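Local coordinates for protein O-methyltransferase (Bacillus halodurans, PDB 2GPY) that probably transfers a methyl group from S-adenosylmethionine to a hydroxyl oxygen of a substrate not yet identified, at residues M72-P77 / L101-R106; P55-E60 / L123-D128; Q21-M26 / I65-I70; V82-D87 / E108-D113. All coordinates share one frame; numbering follows the deposited sequence.

Interaction 1 of 4, residues M72-P77 / L101-R106; sequences MAQALP and LGLESR
The C-terminal turn of helix 67-75 lies beside the loop 101-106, and the two backbones come nearest at A73 and R106, with CA atoms 7.1 Å apart. R106 carries most of the contact. The end of its guanidinium, NH1 and NH2, faces A73 O, and both nitrogens donate to it, NH1 at 2.9 Å and NH2 at 3.0 Å. The oxygen sits in the guanidinium plane. Both nitrogens come from the same face of the A73 carbonyl, NH1 from well above its plane. A bend at chi3 (-67°) turns the end of the arginine chain toward the helix. P77 O lies over one face of the guanidinium, 3.2 Å from R106 CZ, and makes no hydrogen bond there. NH2 also bonds to A79 O, so the arginine spans the turn between helix 67-75 and strand 80-85 of the Rossmann-like methyltransferase fold. At the start of loop 101-106, G102, at positive phi, is the C-prime residue of the Schellman motif that ends helix 88-100. L103 follows and turns its methyls to the helix: CD2 stands 4.4 Å from A73 CB, while CD1 stands 4.3 Å from Q74 CG. The A73 methyl also lies alongside R106 NH2.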
loop_
_atom_site.group_PDB
_atom_site.type_symbol
_atom_site.label_atom_id
_atom_site.label_comp_id
_atom_site.label_asym_id
_atom_site.label_seq_id
_atom_site.Cartn_x
_atom_site.Cartn_y
_atom_site.Cartn_z
HETATM N N MSE B 72 -14.889 -5.612 1.010
HETATM C CA MSE B 72 -14.349 -4.262 1.262
HETATM C C MSE B 72 -15.182 -3.459 2.266
HETATM O O MSE B 72 -14.609 -2.799 3.178
HETATM C CB MSE B 72 -14.211 -3.445 -0.045
HETATM C CG MSE B 72 -13.171 -4.050 -0.970
HETATM SE SE MSE B 72 -12.841 -2.922 -2.581
HETATM C CE MSE B 72 -14.592 -3.103 -3.489
ATOM N N ALA B 73 -16.514 -3.504 2.116
ATOM C CA ALA B 73 -17.385 -2.805 3.063
ATOM C C ALA B 73 -17.185 -3.348 4.482
ATOM O O ALA B 73 -17.160 -2.584 5.441
ATOM C CB ALA B 73 -18.876 -2.913 2.649
ATOM N N GLN B 74 -17.054 -4.668 4.612
ATOM C CA GLN B 74 -16.844 -5.266 5.932
ATOM C C GLN B 74 -15.488 -4.870 6.516
ATOM O O GLN B 74 -15.378 -4.661 7.735
ATOM C CB GLN B 74 -16.956 -6.782 5.865
ATOM C CG GLN B 74 -18.368 -7.273 5.647
ATOM C CD GLN B 74 -18.422 -8.790 5.638
ATOM O OE1 GLN B 74 -19.299 -9.383 6.254
ATOM N NE2 GLN B 74 -17.475 -9.422 4.949
ATOM N N ALA B 75 -14.465 -4.757 5.669
ATOM C CA ALA B 75 -13.114 -4.434 6.162
ATOM C C ALA B 75 -12.975 -2.967 6.531
ATOM O O ALA B 75 -12.111 -2.604 7.335
ATOM C CB ALA B 75 -12.056 -4.803 5.119
ATOM N N LEU B 76 -13.798 -2.126 5.891
ATOM C CA LEU B 76 -13.763 -0.673 6.024
ATOM C C LEU B 76 -15.151 -0.161 6.447
ATOM O O LEU B 76 -15.887 0.412 5.634
ATOM C CB LEU B 76 -13.365 -0.050 4.679
ATOM C CG LEU B 76 -11.972 -0.428 4.128
ATOM C CD1 LEU B 76 -11.866 -0.174 2.609
ATOM C CD2 LEU B 76 -10.868 0.321 4.902
ATOM N N PRO B 77 -15.498 -0.323 7.728
ATOM C CA PRO B 77 -16.898 -0.034 8.184
ATOM C C PRO B 77 -17.362 1.414 7.957
ATOM O O PRO B 77 -18.566 1.684 7.913
ATOM C CB PRO B 77 -16.866 -0.362 9.682
ATOM C CG PRO B 77 -15.569 -1.192 9.886
ATOM C CD PRO B 77 -14.616 -0.765 8.824
ATOM N N LEU B 101 -26.618 -9.157 4.213
ATOM C CA LEU B 101 -25.637 -8.771 5.194
ATOM C C LEU B 101 -25.902 -7.401 5.790
ATOM O O LEU B 101 -25.083 -6.908 6.545
ATOM C CB LEU B 101 -24.215 -8.879 4.615
ATOM C CG LEU B 101 -23.917 -10.324 4.184
ATOM C CD1 LEU B 101 -22.709 -10.390 3.288
ATOM C CD2 LEU B 101 -23.760 -11.262 5.459
ATOM N N GLY B 102 -27.024 -6.786 5.457
ATOM C CA GLY B 102 -27.396 -5.500 6.061
ATOM C C GLY B 102 -26.505 -4.359 5.573
ATOM O O GLY B 102 -26.332 -3.378 6.274
ATOM N N LEU B 103 -25.983 -4.475 4.357
ATOM C CA LEU B 103 -24.974 -3.516 3.852
ATOM C C LEU B 103 -25.487 -2.472 2.836
ATOM O O LEU B 103 -24.701 -1.704 2.256
ATOM C CB LEU B 103 -23.767 -4.274 3.282
ATOM C CG LEU B 103 -22.916 -5.050 4.308
ATOM C CD1 LEU B 103 -21.855 -5.974 3.588
ATOM C CD2 LEU B 103 -22.208 -4.077 5.227
ATOM N N GLU B 104 -26.793 -2.411 2.626
ATOM C CA GLU B 104 -27.328 -1.553 1.569
ATOM C C GLU B 104 -27.033 -0.057 1.763
ATOM O O GLU B 104 -26.979 0.711 0.782
ATOM C CB GLU B 104 -28.837 -1.764 1.414
ATOM C CG GLU B 104 -29.205 -2.085 -0.026
ATOM C CD GLU B 104 -30.693 -2.279 -0.240
ATOM O OE1 GLU B 104 -31.462 -2.243 0.758
ATOM O OE2 GLU B 104 -31.092 -2.464 -1.406
ATOM N N SER B 105 -26.844 0.362 3.016
ATOM C CA SER B 105 -26.623 1.779 3.292
ATOM C C SER B 105 -25.196 2.190 2.947
ATOM O O SER B 105 -24.876 3.378 2.905
ATOM C CB SER B 105 -26.994 2.152 4.745
ATOM O OG SER B 105 -26.080 1.561 5.660
ATOM N N ARG B 106 -24.338 1.211 2.683
ATOM C CA ARG B 106 -22.944 1.484 2.423
ATOM C C ARG B 106 -22.450 0.950 1.077
ATOM O O ARG B 106 -21.347 1.275 0.646
ATOM C CB ARG B 106 -22.104 0.909 3.551
ATOM C CG ARG B 106 -22.335 1.663 4.863
ATOM C CD ARG B 106 -21.119 1.575 5.725
ATOM N NE ARG B 106 -20.885 0.209 6.188
ATOM C CZ ARG B 106 -19.808 -0.529 5.932
ATOM N NH1 ARG B 106 -19.769 -1.739 6.470
ATOM N NH2 ARG B 106 -18.786 -0.092 5.131
#

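Interaction 2 of 4, residues P55-E60 / L123-D128; sequences PARILE and LYPLFD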
loop_
_atom_site.group_PDB
_atom_site.type_symbol
_atom_site.label_atom_id
_atom_site.label_comp_id
_atom_site.label_asym_id
_atom_site.label_seq_id
_atom_site.Cartn_x
_atom_site.Cartn_y
_atom_site.Cartn_z
ATOM N N PRO B 55 -9.466 4.420 2.837
ATOM C CA PRO B 55 -10.272 5.228 1.907
ATOM C C PRO B 55 -11.699 5.393 2.435
ATOM O O PRO B 55 -12.181 4.514 3.143
ATOM C CB PRO B 55 -10.244 4.406 0.628
ATOM C CG PRO B 55 -10.092 2.964 1.090
ATOM C CD PRO B 55 -9.223 3.054 2.325
ATOM N N ALA B 56 -12.340 6.525 2.128
ATOM C CA ALA B 56 -13.738 6.736 2.492
ATOM C C ALA B 56 -14.724 6.353 1.380
ATOM O O ALA B 56 -15.883 6.049 1.665
ATOM C CB ALA B 56 -13.962 8.208 2.902
ATOM N N ARG B 57 -14.285 6.416 0.125
ATOM C CA ARG B 57 -15.197 6.259 -1.029
ATOM C C ARG B 57 -14.490 5.397 -2.072
ATOM O O ARG B 57 -13.383 5.736 -2.516
ATOM C CB ARG B 57 -15.533 7.625 -1.637
ATOM C CG ARG B 57 -16.389 8.558 -0.732
ATOM C CD ARG B 57 -16.655 9.897 -1.414
ATOM N NE ARG B 57 -17.197 9.743 -2.769
ATOM C CZ ARG B 57 -18.394 9.241 -3.073
ATOM N NH1 ARG B 57 -19.232 8.812 -2.126
ATOM N NH2 ARG B 57 -18.757 9.162 -4.346
ATOM N N ILE B 58 -15.116 4.283 -2.443
ATOM C CA ILE B 58 -14.525 3.314 -3.388
ATOM C C ILE B 58 -15.501 3.127 -4.545
ATOM O O ILE B 58 -16.726 2.978 -4.335
ATOM C CB ILE B 58 -14.284 1.960 -2.703
ATOM C CG1 ILE B 58 -13.325 2.144 -1.511
ATOM C CG2 ILE B 58 -13.767 0.878 -3.732
ATOM C CD1 ILE B 58 -13.336 0.957 -0.498
ATOM N N LEU B 59 -14.973 3.168 -5.766
ATOM C CA LEU B 59 -15.753 2.835 -6.965
ATOM C C LEU B 59 -15.202 1.539 -7.584
ATOM O O LEU B 59 -13.992 1.388 -7.797
ATOM C CB LEU B 59 -15.674 3.976 -7.981
ATOM C CG LEU B 59 -16.298 3.665 -9.346
ATOM C CD1 LEU B 59 -17.811 3.387 -9.235
ATOM C CD2 LEU B 59 -16.019 4.794 -10.303
ATOM N N GLU B 60 -16.095 0.596 -7.854
ATOM C CA GLU B 60 -15.706 -0.669 -8.448
ATOM C C GLU B 60 -16.436 -0.879 -9.758
ATOM O O GLU B 60 -17.644 -0.674 -9.827
ATOM C CB GLU B 60 -16.053 -1.824 -7.492
ATOM C CG GLU B 60 -16.099 -3.201 -8.148
ATOM C CD GLU B 60 -16.446 -4.271 -7.127
ATOM O OE1 GLU B 60 -17.618 -4.335 -6.699
ATOM O OE2 GLU B 60 -15.501 -4.980 -6.708
ATOM N N LEU B 123 -21.164 13.015 -11.506
ATOM C CA LEU B 123 -21.975 13.753 -10.530
ATOM C C LEU B 123 -21.550 13.458 -9.089
ATOM O O LEU B 123 -21.704 14.308 -8.216
ATOM C CB LEU B 123 -23.482 13.460 -10.709
ATOM C CG LEU B 123 -24.261 13.782 -12.007
ATOM C CD1 LEU B 123 -25.772 13.570 -11.815
ATOM C CD2 LEU B 123 -23.997 15.191 -12.535
ATOM N N TYR B 124 -21.001 12.262 -8.852
ATOM C CA TYR B 124 -20.609 11.837 -7.516
ATOM C C TYR B 124 -19.336 12.548 -7.059
ATOM O O TYR B 124 -18.528 12.970 -7.884
ATOM C CB TYR B 124 -20.347 10.317 -7.486
ATOM C CG TYR B 124 -21.576 9.418 -7.549
ATOM C CD1 TYR B 124 -22.452 9.471 -8.636
ATOM C CD2 TYR B 124 -21.832 8.478 -6.542
ATOM C CE1 TYR B 124 -23.572 8.639 -8.706
ATOM C CE2 TYR B 124 -22.949 7.634 -6.605
ATOM C CZ TYR B 124 -23.805 7.718 -7.685
ATOM O OH TYR B 124 -24.906 6.902 -7.759
ATOM N N PRO B 125 -19.129 12.641 -5.735
ATOM C CA PRO B 125 -17.869 13.199 -5.251
ATOM C C PRO B 125 -16.724 12.289 -5.684
ATOM O O PRO B 125 -16.953 11.108 -5.972
ATOM C CB PRO B 125 -18.020 13.162 -3.724
ATOM C CG PRO B 125 -19.470 12.950 -3.460
ATOM C CD PRO B 125 -20.021 12.227 -4.638
ATOM N N LEU B 126 -15.512 12.830 -5.737
ATOM C CA LEU B 126 -14.343 12.047 -6.147
ATOM C C LEU B 126 -14.154 10.830 -5.237
ATOM O O LEU B 126 -14.492 10.856 -4.057
ATOM C CB LEU B 126 -13.074 12.915 -6.151
ATOM C CG LEU B 126 -12.947 14.067 -7.156
ATOM C CD1 LEU B 126 -11.684 14.859 -6.889
ATOM C CD2 LEU B 126 -12.984 13.576 -8.613
ATOM N N PHE B 127 -13.634 9.755 -5.822
ATOM C CA PHE B 127 -13.364 8.519 -5.127
ATOM C C PHE B 127 -11.902 8.464 -4.666
ATOM O O PHE B 127 -11.036 9.055 -5.287
ATOM C CB PHE B 127 -13.698 7.351 -6.068
ATOM C CG PHE B 127 -15.170 7.219 -6.353
ATOM C CD1 PHE B 127 -16.000 6.532 -5.468
ATOM C CD2 PHE B 127 -15.742 7.827 -7.488
ATOM C CE1 PHE B 127 -17.404 6.414 -5.716
ATOM C CE2 PHE B 127 -17.133 7.716 -7.749
ATOM C CZ PHE B 127 -17.960 7.009 -6.854
ATOM N N ASP B 128 -11.654 7.781 -3.553
ATOM C CA ASP B 128 -10.309 7.533 -3.056
ATOM C C ASP B 128 -9.694 6.332 -3.740
ATOM O O ASP B 128 -8.484 6.219 -3.787
ATOM C CB ASP B 128 -10.342 7.260 -1.547
ATOM C CG ASP B 128 -10.936 8.418 -0.779
ATOM O OD1 ASP B 128 -10.399 9.514 -0.944
ATOM O OD2 ASP B 128 -11.959 8.233 -0.065
#
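The end-to-end directions of 55-59 and 124-128 differ by 132°, because most of 123-128 is the approach to its strand; the strands beyond run parallel. The segments come nearest at R57 and F127, where the CA atoms are 5.0 Å apart. One backbone bond joins them here, D128 N to R57 O at 2.9 Å. D128 returns the link through its side chain. OD2 accepts from two successive amides, A56 N at 2.8 Å and R57 N at 3.0 Å. The A56 amide arrives from above the carboxylate plane; that of R57 arrives on the anti side. The other oxygen, OD1, pairs with R151 in a salt bridge. This is the start of strands 57-61 and 127-133, neighbours at the centre of the Rossmann-like sheet. Further on, L59 makes backbone bonds to V129 and F131. R57 reaches along the approach to strand 127-133, bent at chi3 (51°). NE donates to L126 O at 3.2 Å, almost in the guanidinium plane but from above the carbonyl plane. NH2 donates to P125 O at 3.1 Å. P125 CD covers one guanidinium face toward the rim, and Y124 CD2 lies at the edge. The F127 ring is held between R57 and L59 of strand 57-61. L59 CB sits over the centre of one face, 3.5 Å from the centroid, in a CH-pi contact. The R57 guanidinium lies over the opposite face as an off-centre cation-pi pair, with CZ 4.5 Å from the F127 centroid. The Y124 hydroxyl is hydrogen-bonded to E108 OE2.

Interaction 3 of 4, residues Q21-M26 / I65-I70; sequences QYIEQM and IGYSAI
M26, a selenomethionine, meets the start of helix 67-75 with its terminal methyl. CE lies 3.5 Å from I65 O and 3.6 Å from Y67 N, close over the backbone around G66, the N-cap residue. The bend at chi3 (70°) brings CE to this point. I70 CD1 closes in at 3.9 Å from M26 CE and is about as near to SE. The tight part continues through I23, whose two branches separate. CG2 touches Y67 CE1 at 3.6 Å, obliquely to the ring. CD1 slides past I70 CG2 at 3.6 Å, the two side chains running in opposite directions. No hydrogen bond crosses between the segments; the contact is apolar. The I65 side chain packs more loosely, with I65 CD1 4.4 Å from M26 CE. The solvent side belongs to Q21 and Q25, which lie on the outer part of helix 21-32 and do not touch segment 65-70. The Y67 hydroxyl is bonded to E27 and R71, and I65 O accepts from H97 ND1. H97 is a zinc ligand with E29 and E93. Helix 21-32 packs against the beginning of helix 67-75. Helix 88-100 borders M26, I65 and I70, while M43 of helix 40-53 touches Y67.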
loop_
_atom_site.group_PDB
_atom_site.type_symbol
_atom_site.label_atom_id
_atom_site.label_comp_id
_atom_site.label_asym_id
_atom_site.label_seq_id
_atom_site.Cartn_x
_atom_site.Cartn_y
_atom_site.Cartn_z
ATOM N N GLN B 21 -19.812 -17.542 7.601
ATOM C CA GLN B 21 -20.292 -18.685 6.808
ATOM C C GLN B 21 -20.955 -18.232 5.484
ATOM O O GLN B 21 -20.853 -18.916 4.439
ATOM C CB GLN B 21 -21.206 -19.611 7.646
ATOM C CG GLN B 21 -22.712 -19.299 7.606
ATOM C CD GLN B 21 -23.587 -20.191 8.526
ATOM O OE1 GLN B 21 -23.611 -21.414 8.381
ATOM N NE2 GLN B 21 -24.338 -19.563 9.446
ATOM N N TYR B 22 -21.629 -17.085 5.520
ATOM C CA TYR B 22 -22.366 -16.603 4.326
ATOM C C TYR B 22 -21.409 -16.247 3.196
ATOM O O TYR B 22 -21.712 -16.502 2.027
ATOM C CB TYR B 22 -23.234 -15.391 4.648
ATOM C CG TYR B 22 -24.236 -15.023 3.556
ATOM C CD1 TYR B 22 -25.513 -15.597 3.530
ATOM C CD2 TYR B 22 -23.917 -14.083 2.571
ATOM C CE1 TYR B 22 -26.451 -15.260 2.538
ATOM C CE2 TYR B 22 -24.845 -13.718 1.591
ATOM C CZ TYR B 22 -26.104 -14.328 1.574
ATOM O OH TYR B 22 -27.042 -14.007 0.633
ATOM N N ILE B 23 -20.290 -15.618 3.568
ATOM C CA ILE B 23 -19.169 -15.264 2.668
ATOM C C ILE B 23 -18.514 -16.530 2.110
ATOM O O ILE B 23 -18.281 -16.623 0.910
ATOM C CB ILE B 23 -18.143 -14.416 3.426
ATOM C CG1 ILE B 23 -18.850 -13.242 4.126
ATOM C CG2 ILE B 23 -16.987 -13.904 2.505
ATOM C CD1 ILE B 23 -19.119 -12.091 3.244
ATOM N N GLU B 24 -18.259 -17.516 2.980
ATOM C CA GLU B 24 -17.721 -18.798 2.538
ATOM C C GLU B 24 -18.641 -19.489 1.534
ATOM O O GLU B 24 -18.164 -20.119 0.590
ATOM C CB GLU B 24 -17.408 -19.714 3.731
ATOM C CG GLU B 24 -16.373 -19.073 4.646
ATOM C CD GLU B 24 -15.592 -20.051 5.488
ATOM O OE1 GLU B 24 -16.158 -21.054 5.939
ATOM O OE2 GLU B 24 -14.395 -19.785 5.718
ATOM N N GLN B 25 -19.954 -19.359 1.743
ATOM C CA GLN B 25 -20.952 -19.898 0.845
ATOM C C GLN B 25 -20.942 -19.165 -0.498
ATOM O O GLN B 25 -21.171 -19.783 -1.547
ATOM C CB GLN B 25 -22.342 -19.827 1.491
ATOM C CG GLN B 25 -23.497 -20.454 0.675
ATOM C CD GLN B 25 -23.440 -21.988 0.574
ATOM O OE1 GLN B 25 -22.832 -22.669 1.404
ATOM N NE2 GLN B 25 -24.098 -22.534 -0.448
HETATM N N MSE B 26 -20.700 -17.859 -0.465
HETATM C CA MSE B 26 -20.548 -17.067 -1.712
HETATM C C MSE B 26 -19.325 -17.509 -2.521
HETATM O O MSE B 26 -19.374 -17.575 -3.757
HETATM C CB MSE B 26 -20.466 -15.566 -1.410
HETATM C CG MSE B 26 -21.810 -14.931 -1.053
HETATM SE SE MSE B 26 -21.564 -13.052 -0.557
HETATM C CE MSE B 26 -21.120 -12.381 -2.238
ATOM N N ILE B 65 -21.066 -11.004 -8.373
ATOM C CA ILE B 65 -22.145 -11.288 -7.402
ATOM C C ILE B 65 -21.973 -10.540 -6.079
ATOM O O ILE B 65 -22.600 -10.886 -5.075
ATOM C CB ILE B 65 -22.422 -12.831 -7.187
ATOM C CG1 ILE B 65 -21.175 -13.535 -6.626
ATOM C CG2 ILE B 65 -22.992 -13.467 -8.487
ATOM C CD1 ILE B 65 -21.476 -14.847 -5.904
ATOM N N GLY B 66 -21.086 -9.535 -6.078
ATOM C CA GLY B 66 -20.942 -8.624 -4.947
ATOM C C GLY B 66 -19.921 -9.037 -3.889
ATOM O O GLY B 66 -19.820 -8.392 -2.847
ATOM N N TYR B 67 -19.129 -10.067 -4.166
ATOM C CA TYR B 67 -18.142 -10.535 -3.184
ATOM C C TYR B 67 -17.108 -9.472 -2.775
ATOM O O TYR B 67 -16.926 -9.211 -1.566
ATOM C CB TYR B 67 -17.459 -11.775 -3.728
ATOM C CG TYR B 67 -16.433 -12.376 -2.797
ATOM C CD1 TYR B 67 -16.820 -13.196 -1.751
ATOM C CD2 TYR B 67 -15.082 -12.136 -2.998
ATOM C CE1 TYR B 67 -15.854 -13.758 -0.892
ATOM C CE2 TYR B 67 -14.119 -12.703 -2.176
ATOM C CZ TYR B 67 -14.506 -13.508 -1.135
ATOM O OH TYR B 67 -13.511 -14.073 -0.372
ATOM N N SER B 68 -16.465 -8.832 -3.759
ATOM C CA SER B 68 -15.444 -7.812 -3.435
ATOM C C SER B 68 -16.047 -6.575 -2.762
ATOM O O SER B 68 -15.466 -6.057 -1.812
ATOM C CB SER B 68 -14.583 -7.438 -4.649
ATOM O OG SER B 68 -13.750 -8.527 -5.016
ATOM N N ALA B 69 -17.218 -6.129 -3.227
ATOM C CA ALA B 69 -17.891 -4.966 -2.643
ATOM C C ALA B 69 -18.179 -5.265 -1.173
ATOM O O ALA B 69 -17.920 -4.446 -0.293
ATOM C CB ALA B 69 -19.205 -4.641 -3.366
ATOM N N ILE B 70 -18.755 -6.440 -0.920
ATOM C CA ILE B 70 -19.076 -6.876 0.440
ATOM C C ILE B 70 -17.860 -6.963 1.347
ATOM O O ILE B 70 -17.879 -6.413 2.453
ATOM C CB ILE B 70 -19.892 -8.197 0.445
ATOM C CG1 ILE B 70 -21.327 -7.881 -0.017
ATOM C CG2 ILE B 70 -19.897 -8.838 1.828
ATOM C CD1 ILE B 70 -22.156 -9.120 -0.412
#

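Interaction 4 of 4, residues V82-D87 / E108-D113; sequences VSIERD and ELLFGD
S83 O accepts the shortest bond between these strands, from L110 N at 2.8 Å, nearly straight with an N-H...O angle of 172°. Strands 80-85 and 107-111 are parallel neighbours at one margin of the sheet. With helix 88-100 between them they form a beta-alpha-beta unit of the Rossmann-like fold. Their local axes approach to 4.7 Å at an angle of 24°. The bonding alternates between strands: S83 N donates to E108 O, E85 N to L110 O, and G112 N to E85 O. The last amide stands well above the E85 carbonyl plane, where the chain leaves the strand. V82, I84, E108 and L110 share one face, next to helix 118-122. V82 CG1 meets L110 CD1 at 4.0 Å. I84 CG1 lies 4.1 Å from L110 CB, and I84 CG2 leans toward G112 O. V82 and E108 lie side by side. S83, E85, L109 and F111 take the other face, against helix 88-100. There L109 CD2 touches S83 CB at 3.9 Å. The F111 side chain has CG anti to its amide nitrogen (chi1 171°), and its ring extends along the end of strand 80-85. CD1 lies 3.4 Å from E85 O, and CE1 comes near R86 O. The E85 carboxylate divides its oxygens. OE1 takes A64 N, and OE2 takes D87 N at 2.8 Å, on the anti side.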
loop_
_atom_site.group_PDB
_atom_site.type_symbol
_atom_site.label_atom_id
_atom_site.label_comp_id
_atom_site.label_asym_id
_atom_site.label_seq_id
_atom_site.Cartn_x
_atom_site.Cartn_y
_atom_site.Cartn_z
ATOM N N VAL B 82 -19.463 2.258 -4.324
ATOM C CA VAL B 82 -20.376 2.314 -5.453
ATOM C C VAL B 82 -19.846 1.229 -6.394
ATOM O O VAL B 82 -18.646 1.169 -6.638
ATOM C CB VAL B 82 -20.350 3.679 -6.148
ATOM C CG1 VAL B 82 -21.252 3.660 -7.407
ATOM C CG2 VAL B 82 -20.815 4.776 -5.187
ATOM N N SER B 83 -20.707 0.359 -6.910
ATOM C CA SER B 83 -20.227 -0.702 -7.820
ATOM C C SER B 83 -21.165 -0.896 -9.027
ATOM O O SER B 83 -22.378 -0.790 -8.880
ATOM C CB SER B 83 -20.091 -2.006 -7.039
ATOM O OG SER B 83 -19.486 -3.056 -7.817
ATOM N N ILE B 84 -20.597 -1.165 -10.207
ATOM C CA ILE B 84 -21.337 -1.163 -11.448
ATOM C C ILE B 84 -21.252 -2.553 -12.068
ATOM O O ILE B 84 -20.179 -3.146 -12.098
ATOM C CB ILE B 84 -20.778 -0.141 -12.453
ATOM C CG1 ILE B 84 -20.859 1.283 -11.892
ATOM C CG2 ILE B 84 -21.610 -0.186 -13.729
ATOM C CD1 ILE B 84 -20.070 2.316 -12.760
ATOM N N GLU B 85 -22.398 -3.084 -12.485
ATOM C CA GLU B 85 -22.470 -4.407 -13.109
ATOM C C GLU B 85 -23.396 -4.378 -14.327
ATOM O O GLU B 85 -24.502 -3.852 -14.266
ATOM C CB GLU B 85 -22.967 -5.441 -12.084
ATOM C CG GLU B 85 -23.195 -6.885 -12.631
ATOM C CD GLU B 85 -21.960 -7.447 -13.311
ATOM O OE1 GLU B 85 -20.825 -7.345 -12.755
ATOM O OE2 GLU B 85 -22.127 -7.969 -14.417
ATOM N N ARG B 86 -22.952 -4.973 -15.421
ATOM C CA ARG B 86 -23.756 -4.989 -16.623
ATOM C C ARG B 86 -24.594 -6.249 -16.830
ATOM O O ARG B 86 -25.530 -6.221 -17.617
ATOM C CB ARG B 86 -22.877 -4.704 -17.851
ATOM C CG ARG B 86 -21.938 -5.827 -18.262
ATOM C CD ARG B 86 -21.752 -5.778 -19.806
ATOM N NE ARG B 86 -20.686 -6.677 -20.245
ATOM C CZ ARG B 86 -20.047 -6.603 -21.412
ATOM N NH1 ARG B 86 -20.343 -5.657 -22.299
ATOM N NH2 ARG B 86 -19.093 -7.482 -21.691
ATOM N N ASP B 87 -24.273 -7.348 -16.140
ATOM C CA ASP B 87 -25.041 -8.594 -16.310
ATOM C C ASP B 87 -26.239 -8.582 -15.361
ATOM O O ASP B 87 -26.045 -8.539 -14.145
ATOM C CB ASP B 87 -24.153 -9.832 -16.046
ATOM C CG ASP B 87 -24.918 -11.139 -16.177
ATOM O OD1 ASP B 87 -25.725 -11.483 -15.297
ATOM O OD2 ASP B 87 -24.745 -11.842 -17.190
ATOM N N GLU B 108 -23.665 0.888 -2.833
ATOM C CA GLU B 108 -24.647 1.325 -3.837
ATOM C C GLU B 108 -24.385 0.550 -5.132
ATOM O O GLU B 108 -23.319 0.669 -5.711
ATOM C CB GLU B 108 -24.539 2.834 -4.105
ATOM C CG GLU B 108 -25.563 3.323 -5.151
ATOM C CD GLU B 108 -25.435 4.805 -5.508
ATOM O OE1 GLU B 108 -24.587 5.523 -4.929
ATOM O OE2 GLU B 108 -26.208 5.255 -6.383
ATOM N N LEU B 109 -25.347 -0.247 -5.575
ATOM C CA LEU B 109 -25.120 -1.058 -6.761
ATOM C C LEU B 109 -25.828 -0.436 -7.949
ATOM O O LEU B 109 -27.022 -0.139 -7.896
ATOM C CB LEU B 109 -25.635 -2.496 -6.576
ATOM C CG LEU B 109 -25.008 -3.322 -5.461
ATOM C CD1 LEU B 109 -25.617 -4.740 -5.533
ATOM C CD2 LEU B 109 -23.467 -3.354 -5.618
ATOM N N LEU B 110 -25.081 -0.267 -9.023
ATOM C CA LEU B 110 -25.627 0.298 -10.227
ATOM C C LEU B 110 -25.667 -0.798 -11.285
ATOM O O LEU B 110 -24.726 -1.568 -11.457
ATOM C CB LEU B 110 -24.796 1.493 -10.696
ATOM C CG LEU B 110 -24.742 2.722 -9.769
ATOM C CD1 LEU B 110 -23.923 3.825 -10.416
ATOM C CD2 LEU B 110 -26.135 3.224 -9.446
ATOM N N PHE B 111 -26.798 -0.884 -11.953
ATOM C CA PHE B 111 -26.945 -1.808 -13.027
ATOM C C PHE B 111 -26.783 -1.034 -14.311
ATOM O O PHE B 111 -27.623 -0.194 -14.645
ATOM C CB PHE B 111 -28.334 -2.419 -12.967
ATOM C CG PHE B 111 -28.673 -3.229 -14.158
ATOM C CD1 PHE B 111 -27.843 -4.272 -14.558
ATOM C CD2 PHE B 111 -29.836 -2.958 -14.892
ATOM C CE1 PHE B 111 -28.181 -5.043 -15.685
ATOM C CE2 PHE B 111 -30.152 -3.711 -15.998
ATOM C CZ PHE B 111 -29.315 -4.763 -16.393
ATOM N N GLY B 112 -25.758 -1.369 -15.076
ATOM C CA GLY B 112 -25.591 -0.717 -16.364
ATOM C C GLY B 112 -24.255 -1.013 -16.961
ATOM O O GLY B 112 -23.434 -1.677 -16.356
ATOM N N ASP B 113 -24.045 -0.505 -18.169
ATOM C CA ASP B 113 -22.750 -0.570 -18.820
ATOM C C ASP B 113 -21.908 0.612 -18.336
ATOM O O ASP B 113 -22.264 1.771 -18.590
ATOM C CB ASP B 113 -22.970 -0.468 -20.334
ATOM C CG ASP B 113 -21.687 -0.655 -21.137
ATOM O OD1 ASP B 113 -20.619 -0.158 -20.731
ATOM O OD2 ASP B 113 -21.777 -1.290 -22.209
#

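How the interactions relate
Interactions 1 and 3 use helix 67-75, and interaction 2 touches it from the sheet. Interactions 1 and 3 meet where L101 CD1 touches I70 CG2 at 3.5 Å. Interaction 1 touches interaction 2 where L76 CD1 packs on I58 CD1 at 3.6 Å. Interactions 2 and 4 share the sheet: I58 O lies 2.8 Å from V82 N, and E60 OE1 lies 2.5 Å from S83 OG, both probable hydrogen bonds. Interaction 3 is close to a bound zinc ion, about 5 Å from the I65 side chain. In related methyltransferases the cofactor lies at the C-terminal ends of the parallel strands, so E85 in interaction 4 is probably nearer that pocket than most of interaction 2, at the strand starts.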